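Local coordinates for protein oxidase (Sinorhizobium meliloti, PDB 4FFU) that is a MaoC-like protein related to NodN, possibly with monoamine oxidase activity, although its reaction remains uncertain, at residues Thr85-Ile90 / Glu156-Ala161; Val92-Ser97 / Ile123-Thr128. All coordinates share one frame; numbering follows the deposited sequence. Where two conformers were deposited one is given.

Contact 1: Thr85-Ile90 / Glu156-Ala161; sequences TMIFSI and EVVLAA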
ATOM      1  N   THR I  85      -0.730   1.397  18.191  1.00 10.59           N
ATOM      2  CA  THR I  85       0.020   2.352  17.385  1.00 10.15           C
ATOM      3  C   THR I  85      -0.785   2.839  16.174  1.00  9.95           C
ATOM      4  O   THR I  85      -0.499   3.922  15.683  1.00  9.97           O
ATOM      5  CB  THR I  85       1.379   1.782  16.894  1.00 10.53           C
ATOM      6  OG1 THR I  85       1.173   0.503  16.291  1.00 11.32           O
ATOM      7  CG2 THR I  85       2.404   1.669  18.052  1.00 11.11           C
HETATM    8  N   MSE I  86      -1.754   2.055  15.701  1.00  9.74           N
HETATM    9  CA  MSE I  86      -2.635   2.500  14.578  1.00 10.01           C
HETATM   10  C   MSE I  86      -3.615   3.561  15.057  1.00  9.95           C
HETATM   11  O   MSE I  86      -3.833   4.593  14.397  1.00  9.63           O
HETATM   12  CB  MSE I  86      -3.489   1.346  14.010  1.00 11.83           C
HETATM   13  CG  MSE I  86      -4.123   1.818  12.703  1.00 14.93           C
HETATM   14 SE   MSE I  86      -5.745   0.723  12.396  0.95 20.90          SE
HETATM   15  CE  MSE I  86      -5.108  -1.075  12.885  1.00 21.53           C
ATOM     16  N   ILE I  87      -4.219   3.326  16.214  1.00 10.18           N
ATOM     17  CA  ILE I  87      -5.197   4.319  16.714  1.00 10.25           C
ATOM     18  C   ILE I  87      -4.471   5.626  17.012  1.00  9.75           C
ATOM     19  O   ILE I  87      -4.963   6.709  16.733  1.00 10.28           O
ATOM     20  CB  ILE I  87      -5.994   3.749  17.889  1.00 11.40           C
ATOM     21  CG1 ILE I  87      -6.710   2.460  17.411  1.00 12.76           C
ATOM     22  CG2 ILE I  87      -7.042   4.735  18.398  1.00 11.05           C
ATOM     23  CD1 ILE I  87      -7.505   2.612  16.100  1.00 14.17           C
ATOM     24  N   PHE I  88      -3.264   5.506  17.529  1.00  9.56           N
ATOM     25  CA  PHE I  88      -2.421   6.677  17.768  1.00 10.11           C
ATOM     26  C   PHE I  88      -2.049   7.394  16.467  1.00 10.53           C
ATOM     27  O   PHE I  88      -2.261   8.598  16.363  1.00 11.16           O
ATOM     28  CB  PHE I  88      -1.175   6.285  18.559  1.00 10.13           C
ATOM     29  CG  PHE I  88      -0.309   7.459  18.952  1.00 11.09           C
ATOM     30  CD1 PHE I  88      -0.829   8.516  19.688  1.00 11.77           C
ATOM     31  CD2 PHE I  88       1.055   7.475  18.613  1.00 12.01           C
ATOM     32  CE1 PHE I  88      -0.041   9.610  20.062  1.00 11.90           C
ATOM     33  CE2 PHE I  88       1.854   8.566  18.988  1.00 12.00           C
ATOM     34  CZ  PHE I  88       1.310   9.628  19.702  1.00 11.88           C
ATOM     35  N   SER I  89      -1.465   6.661  15.501  1.00 10.39           N
ATOM     36  CA  SER I  89      -1.012   7.263  14.241  0.50  9.94           C
ATOM     37  C   SER I  89      -2.140   7.879  13.430  1.00 10.40           C
ATOM     38  O   SER I  89      -1.992   8.973  12.888  1.00 10.18           O
ATOM     39  CB  SER I  89      -0.252   6.242  13.387  0.50  9.39           C
ATOM     40  OG  SER I  89       0.869   5.741  14.101  0.50  8.09           O
ATOM     41  N   ILE I  90      -3.257   7.159  13.323  1.00 10.46           N
ATOM     42  CA  ILE I  90      -4.403   7.703  12.595  1.00 10.77           C
ATOM     43  C   ILE I  90      -5.042   8.830  13.376  1.00 11.17           C
ATOM     44  O   ILE I  90      -5.425   9.866  12.791  1.00 11.56           O
ATOM     45  CB  ILE I  90      -5.423   6.613  12.184  1.00 10.90           C
ATOM     46  CG1 ILE I  90      -4.764   5.665  11.163  1.00 10.80           C
ATOM     47  CG2 ILE I  90      -6.680   7.220  11.546  1.00 11.01           C
ATOM     48  CD1 ILE I  90      -5.691   4.545  10.723  1.00 11.34           C
ATOM     49  N   GLU I 156     -17.331   7.831  22.743  1.00 17.63           N
ATOM     50  CA  GLU I 156     -16.449   7.337  23.798  1.00 17.02           C
ATOM     51  C   GLU I 156     -14.988   7.636  23.482  1.00 16.24           C
ATOM     52  O   GLU I 156     -14.556   7.440  22.346  1.00 15.41           O
ATOM     53  CB  GLU I 156     -16.642   5.833  23.963  1.00 17.87           C
ATOM     54  CG  GLU I 156     -18.080   5.438  24.302  1.00 19.54           C
ATOM     55  CD  GLU I 156     -18.342   3.956  24.089  1.00 22.70           C
ATOM     56  OE1 GLU I 156     -17.616   3.303  23.296  1.00 22.31           O
ATOM     57  OE2 GLU I 156     -19.294   3.434  24.709  1.00 25.78           O
ATOM     58  N   VAL I 157     -14.222   8.070  24.486  1.00 15.79           N
ATOM     59  CA  VAL I 157     -12.767   8.228  24.295  1.00 15.91           C
ATOM     60  C   VAL I 157     -12.144   6.850  24.117  1.00 15.08           C
ATOM     61  O   VAL I 157     -12.332   5.967  24.961  1.00 15.59           O
ATOM     62  CB  VAL I 157     -12.092   8.948  25.485  1.00 16.64           C
ATOM     63  CG1 VAL I 157     -10.582   9.072  25.250  1.00 15.88           C
ATOM     64  CG2 VAL I 157     -12.667  10.340  25.646  1.00 18.05           C
ATOM     65  N   VAL I 158     -11.396   6.642  23.029  1.00 13.65           N
ATOM     66  CA  VAL I 158     -10.697   5.359  22.847  1.00 12.55           C
ATOM     67  C   VAL I 158      -9.185   5.503  23.083  1.00 12.27           C
ATOM     68  O   VAL I 158      -8.509   4.510  23.413  1.00 12.14           O
ATOM     69  CB  VAL I 158     -10.979   4.722  21.467  1.00 12.06           C
ATOM     70  CG1 VAL I 158     -12.491   4.538  21.310  1.00 12.73           C
ATOM     71  CG2 VAL I 158     -10.427   5.601  20.339  1.00 11.70           C
ATOM     72  N   LEU I 159      -8.676   6.728  22.914  1.00 11.94           N
ATOM     73  CA  LEU I 159      -7.268   7.028  23.154  1.00 11.79           C
ATOM     74  C   LEU I 159      -7.110   8.501  23.571  1.00 12.31           C
ATOM     75  O   LEU I 159      -7.829   9.394  23.089  1.00 12.33           O
ATOM     76  CB  LEU I 159      -6.476   6.737  21.845  1.00 11.82           C
ATOM     77  CG  LEU I 159      -4.962   6.918  21.895  1.00 11.92           C
ATOM     78  CD1 LEU I 159      -4.309   5.932  20.901  1.00 12.16           C
ATOM     79  CD2 LEU I 159      -4.546   8.363  21.594  1.00 11.90           C
ATOM     80  N   ALA I 160      -6.158   8.763  24.454  1.00 12.51           N
ATOM     81  CA  ALA I 160      -5.853  10.132  24.848  1.00 13.68           C
ATOM     82  C   ALA I 160      -4.354  10.276  24.941  1.00 13.32           C
ATOM     83  O   ALA I 160      -3.662   9.304  25.206  1.00 12.74           O
ATOM     84  CB  ALA I 160      -6.491  10.448  26.197  1.00 14.64           C
ATOM     85  N   ALA I 161      -3.861  11.485  24.705  1.00 14.33           N
ATOM     86  CA  ALA I 161      -2.432  11.772  24.825  1.00 14.96           C
ATOM     87  C   ALA I 161      -2.256  13.273  24.907  1.00 15.88           C
ATOM     88  O   ALA I 161      -3.037  14.008  24.311  1.00 16.51           O
ATOM     89  CB  ALA I 161      -1.678  11.249  23.618  1.00 14.76           C
TER
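F88 and L159 mark the point where helix 85-90 comes nearest to strand 157-161, their CA atoms 7.3 Å apart. The two axes approach to 9.1 Å and their chain directions make an angle of 69°, so the helix lies steeply across the strand, and within these segments I87 and F88 make the contact from the helix side. The strand is irregular here: V158 and L159 both face V150 of strand 141-151 in a classic beta bulge, and both consecutive residues direct their side chains at the helix.

L159 does most of the touching. Its CG stands anti to the backbone N (chi1 -177°), which carries both methyls out to the helix. CD1 settles against the helix backbone, 3.6 Å from the N of F88, while CD2 comes to the edge of the F88 ring, near its plane. I87 runs past L159 in the opposite sense; its CG2 branch lies 3.9 Å from L159 CD1 and 4.0 Å from V158 CG2, where the side chains of I87 and V158 cross almost at right angles. Further along the strand, the small A161 brings its CB to 4.2 Å from F88 CE1. No hydrogen bond joins the segments, and every touching residue is buried.

Y108 of strand 103-113 meets the F88 ring edge-to-face, and V117 touches both I87 and V158. Beyond the helix, T85 and S89 pack on S89 and T85, respectively, of a second subunit. A central hydrophobic helix laid against a curved antiparallel sheet is the hallmark of the hot-dog fold, to which MaoC-like domains belong.

Contact 2: Val92-Ser97 / Ile123-Thr128; sequences VGLTAS and IRTRVT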
ATOM      1  N   VAL I  92      -3.720  10.990  15.415  1.00 12.02           N
ATOM      2  CA  VAL I  92      -2.849  12.147  15.201  1.00 12.65           C
ATOM      3  C   VAL I  92      -2.906  12.624  13.750  1.00 12.65           C
ATOM      4  O   VAL I  92      -2.983  13.833  13.474  1.00 13.15           O
ATOM      5  CB  VAL I  92      -1.375  11.810  15.620  1.00 13.77           C
ATOM      6  CG1 VAL I  92      -0.397  12.874  15.112  1.00 15.34           C
ATOM      7  CG2 VAL I  92      -1.301  11.643  17.138  1.00 14.05           C
ATOM      8  N   GLY I  93      -2.898  11.675  12.811  1.00 11.91           N
ATOM      9  CA  GLY I  93      -2.947  12.014  11.395  1.00 11.82           C
ATOM     10  C   GLY I  93      -4.186  12.807  11.023  1.00 12.16           C
ATOM     11  O   GLY I  93      -4.099  13.694  10.182  1.00 12.44           O
ATOM     12  N   LEU I  94      -5.331  12.482  11.638  1.00 12.28           N
ATOM     13  CA  LEU I  94      -6.570  13.227  11.388  1.00 12.70           C
ATOM     14  C   LEU I  94      -6.419  14.719  11.671  1.00 13.30           C
ATOM     15  O   LEU I  94      -7.120  15.541  11.073  1.00 13.57           O
ATOM     16  CB  LEU I  94      -7.727  12.667  12.228  1.00 12.74           C
ATOM     17  CG  LEU I  94      -8.283  11.339  11.717  1.00 12.87           C
ATOM     18  CD1 LEU I  94      -9.165  10.758  12.813  1.00 13.02           C
ATOM     19  CD2 LEU I  94      -9.065  11.563  10.438  1.00 13.38           C
ATOM     20  N   THR I  95      -5.513  15.066  12.590  1.00 13.81           N
ATOM     21  CA  THR I  95      -5.261  16.500  12.945  1.00 15.05           C
ATOM     22  C   THR I  95      -4.329  17.255  11.954  1.00 17.03           C
ATOM     23  O   THR I  95      -4.102  18.478  12.097  1.00 16.95           O
ATOM     24  CB  THR I  95      -4.666  16.658  14.367  1.00 15.20           C
ATOM     25  OG1 THR I  95      -3.274  16.284  14.370  1.00 15.15           O
ATOM     26  CG2 THR I  95      -5.423  15.805  15.387  1.00 14.73           C
ATOM     27  N   ALA I  96      -3.785  16.534  10.972  1.00 18.46           N
ATOM     28  CA  ALA I  96      -2.719  17.094  10.134  1.00 21.57           C
ATOM     29  C   ALA I  96      -3.320  17.826   8.943  1.00 26.49           C
ATOM     30  O   ALA I  96      -3.026  17.492   7.804  1.00 28.25           O
ATOM     31  CB  ALA I  96      -1.797  15.989   9.646  1.00 21.66           C
ATOM     32  N   SER I  97      -4.181  18.805   9.193  1.00 29.79           N
ATOM     33  CA  SER I  97      -4.826  19.520   8.094  1.00 34.28           C
ATOM     34  C   SER I  97      -4.267  20.916   8.041  1.00 40.95           C
ATOM     35  O   SER I  97      -3.858  21.402   6.979  1.00 47.60           O
ATOM     36  CB  SER I  97      -6.339  19.569   8.279  1.00 35.23           C
ATOM     37  OG  SER I  97      -6.636  20.081   9.563  1.00 36.24           O
ATOM     38  N   ILE I 123     -13.679   7.008  13.962  1.00 12.41           N
ATOM     39  CA  ILE I 123     -13.008   7.885  14.920  1.00 12.63           C
ATOM     40  C   ILE I 123     -12.854   9.330  14.454  1.00 12.65           C
ATOM     41  O   ILE I 123     -12.760   9.600  13.245  1.00 12.20           O
ATOM     42  CB  ILE I 123     -11.632   7.341  15.402  1.00 12.31           C
ATOM     43  CG1 ILE I 123     -10.652   7.168  14.230  1.00 12.08           C
ATOM     44  CG2 ILE I 123     -11.850   6.045  16.168  1.00 12.26           C
ATOM     45  CD1 ILE I 123      -9.182   6.960  14.622  1.00 12.15           C
ATOM     46  N   ARG I 124     -12.858  10.242  15.429  1.00 12.92           N
ATOM     47  CA  ARG I 124     -12.555  11.663  15.214  1.00 13.32           C
ATOM     48  C   ARG I 124     -11.625  12.058  16.329  1.00 12.92           C
ATOM     49  O   ARG I 124     -11.590  11.409  17.378  1.00 13.17           O
ATOM     50  CB  ARG I 124     -13.822  12.517  15.344  1.00 15.66           C
ATOM     51  CG  ARG I 124     -14.863  12.288  14.264  1.00 19.27           C
ATOM     52  CD  ARG I 124     -16.234  12.716  14.777  1.00 24.14           C
ATOM     53  NE  ARG I 124     -16.720  11.777  15.797  1.00 29.16           N
ATOM     54  CZ  ARG I 124     -17.665  12.033  16.705  1.00 30.91           C
ATOM     55  NH1 ARG I 124     -18.260  13.226  16.755  1.00 32.27           N
ATOM     56  NH2 ARG I 124     -18.011  11.085  17.576  1.00 29.36           N
ATOM     57  N   THR I 125     -10.847  13.113  16.118  1.00 12.98           N
ATOM     58  CA  THR I 125      -9.927  13.556  17.171  1.00 12.77           C
ATOM     59  C   THR I 125     -10.300  14.949  17.635  1.00 12.88           C
ATOM     60  O   THR I 125     -10.512  15.844  16.820  1.00 12.65           O
ATOM     61  CB  THR I 125      -8.468  13.531  16.714  1.00 13.56           C
ATOM     62  OG1 THR I 125      -8.149  12.186  16.308  1.00 14.48           O
ATOM     63  CG2 THR I 125      -7.537  13.925  17.885  1.00 13.34           C
ATOM     64  N   ARG I 126     -10.417  15.105  18.954  1.00 13.30           N
ATOM     65  CA  ARG I 126     -10.639  16.423  19.545  1.00 14.61           C
ATOM     66  C   ARG I 126      -9.310  16.940  20.069  1.00 14.96           C
ATOM     67  O   ARG I 126      -8.590  16.215  20.770  1.00 15.33           O
ATOM     68  CB  ARG I 126     -11.658  16.339  20.699  1.00 16.75           C
ATOM     69  CG  ARG I 126     -12.018  17.705  21.287  1.00 19.73           C
ATOM     70  CD  ARG I 126     -13.279  17.612  22.140  1.00 24.82           C
ATOM     71  NE  ARG I 126     -13.026  16.680  23.233  1.00 31.03           N
ATOM     72  CZ  ARG I 126     -13.910  15.810  23.703  1.00 36.87           C
ATOM     73  NH1 ARG I 126     -15.121  15.743  23.168  1.00 38.35           N
ATOM     74  NH2 ARG I 126     -13.572  14.993  24.700  1.00 40.05           N
ATOM     75  N   VAL I 127      -8.969  18.184  19.737  1.00 14.64           N
ATOM     76  CA  VAL I 127      -7.680  18.727  20.171  1.00 14.66           C
ATOM     77  C   VAL I 127      -7.953  19.978  20.992  1.00 15.32           C
ATOM     78  O   VAL I 127      -8.609  20.877  20.498  1.00 15.47           O
ATOM     79  CB  VAL I 127      -6.760  19.075  18.980  1.00 14.83           C
ATOM     80  CG1 VAL I 127      -5.444  19.631  19.494  1.00 15.19           C
ATOM     81  CG2 VAL I 127      -6.477  17.824  18.142  1.00 14.98           C
ATOM     82  N   THR I 128      -7.478  20.006  22.241  1.00 15.44           N
ATOM     83  CA  THR I 128      -7.755  21.125  23.146  1.00 16.33           C
ATOM     84  C   THR I 128      -6.425  21.722  23.587  1.00 16.75           C
ATOM     85  O   THR I 128      -5.525  20.979  23.996  1.00 16.77           O
ATOM     86  CB  THR I 128      -8.534  20.660  24.406  1.00 17.22           C
ATOM     87  OG1 THR I 128      -9.749  20.003  24.019  1.00 17.92           O
ATOM     88  CG2 THR I 128      -8.909  21.878  25.330  1.00 17.83           C
TER
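I123 opens the strand side of the contact by meeting L94, whose CD1 methyl sits 4.1 Å from I123 CG1 and 3.8 Å from the carbonyl O of I123. The same methyl then passes over the backbone at R124, whose side chain starts away from L94 and hydrogen-bonds through NH2 to the carbonyl of N152. At T125 the two branches divide the work. OG1 lies 3.9 Å from L94 CD1 but spends its polarity on the backbone O of G91, while CG2 turns to T95, 3.8 Å from that residue's CG2. This is the far part of the hot-dog fold's central helix and the turn after it, lying over the sheet: G93 to A96 form a type I turn, and A96 centres an inverse gamma turn.

T95 is set by its own hydroxyl, which donates to V92 O at 2.6 Å in the carbonyl plane; the backbone N of T95 reaches the same oxygen. With OG1 held between the backbone N and the carbonyl carbon (chi1 76°), CG2 is left to face the strand. A serine here could keep the hydroxyl, but the missing methyl would probably open a gap beside T125 and V127. R126 starts out the other way and forms a salt bridge with E149. V127 closes the row, its CG2 crossing the T95 side chain nearly at a right angle and approaching T95 CG2 to 3.6 Å.

Contacts 1 and 2 both place helix 84-93, or the turn that follows it, on one antiparallel sheet, with centres about 10 Å apart. They meet directly where I90 CG2 packs 4.0 Å from I123 CD1. Contact 1 is fully buried and without hydrogen bonds across it, the side chains that touch all apolar, against strand 157-168. Contact 2, only partly buried, lies on strand 122-134, two places away across the sheet, and mixes methyl packing with threonine hydroxyls that are satisfied by backbone carbonyls. Both also touch the second subunit: T85 of that subunit packs on F88 in contact 1 and on V92 in contact 2.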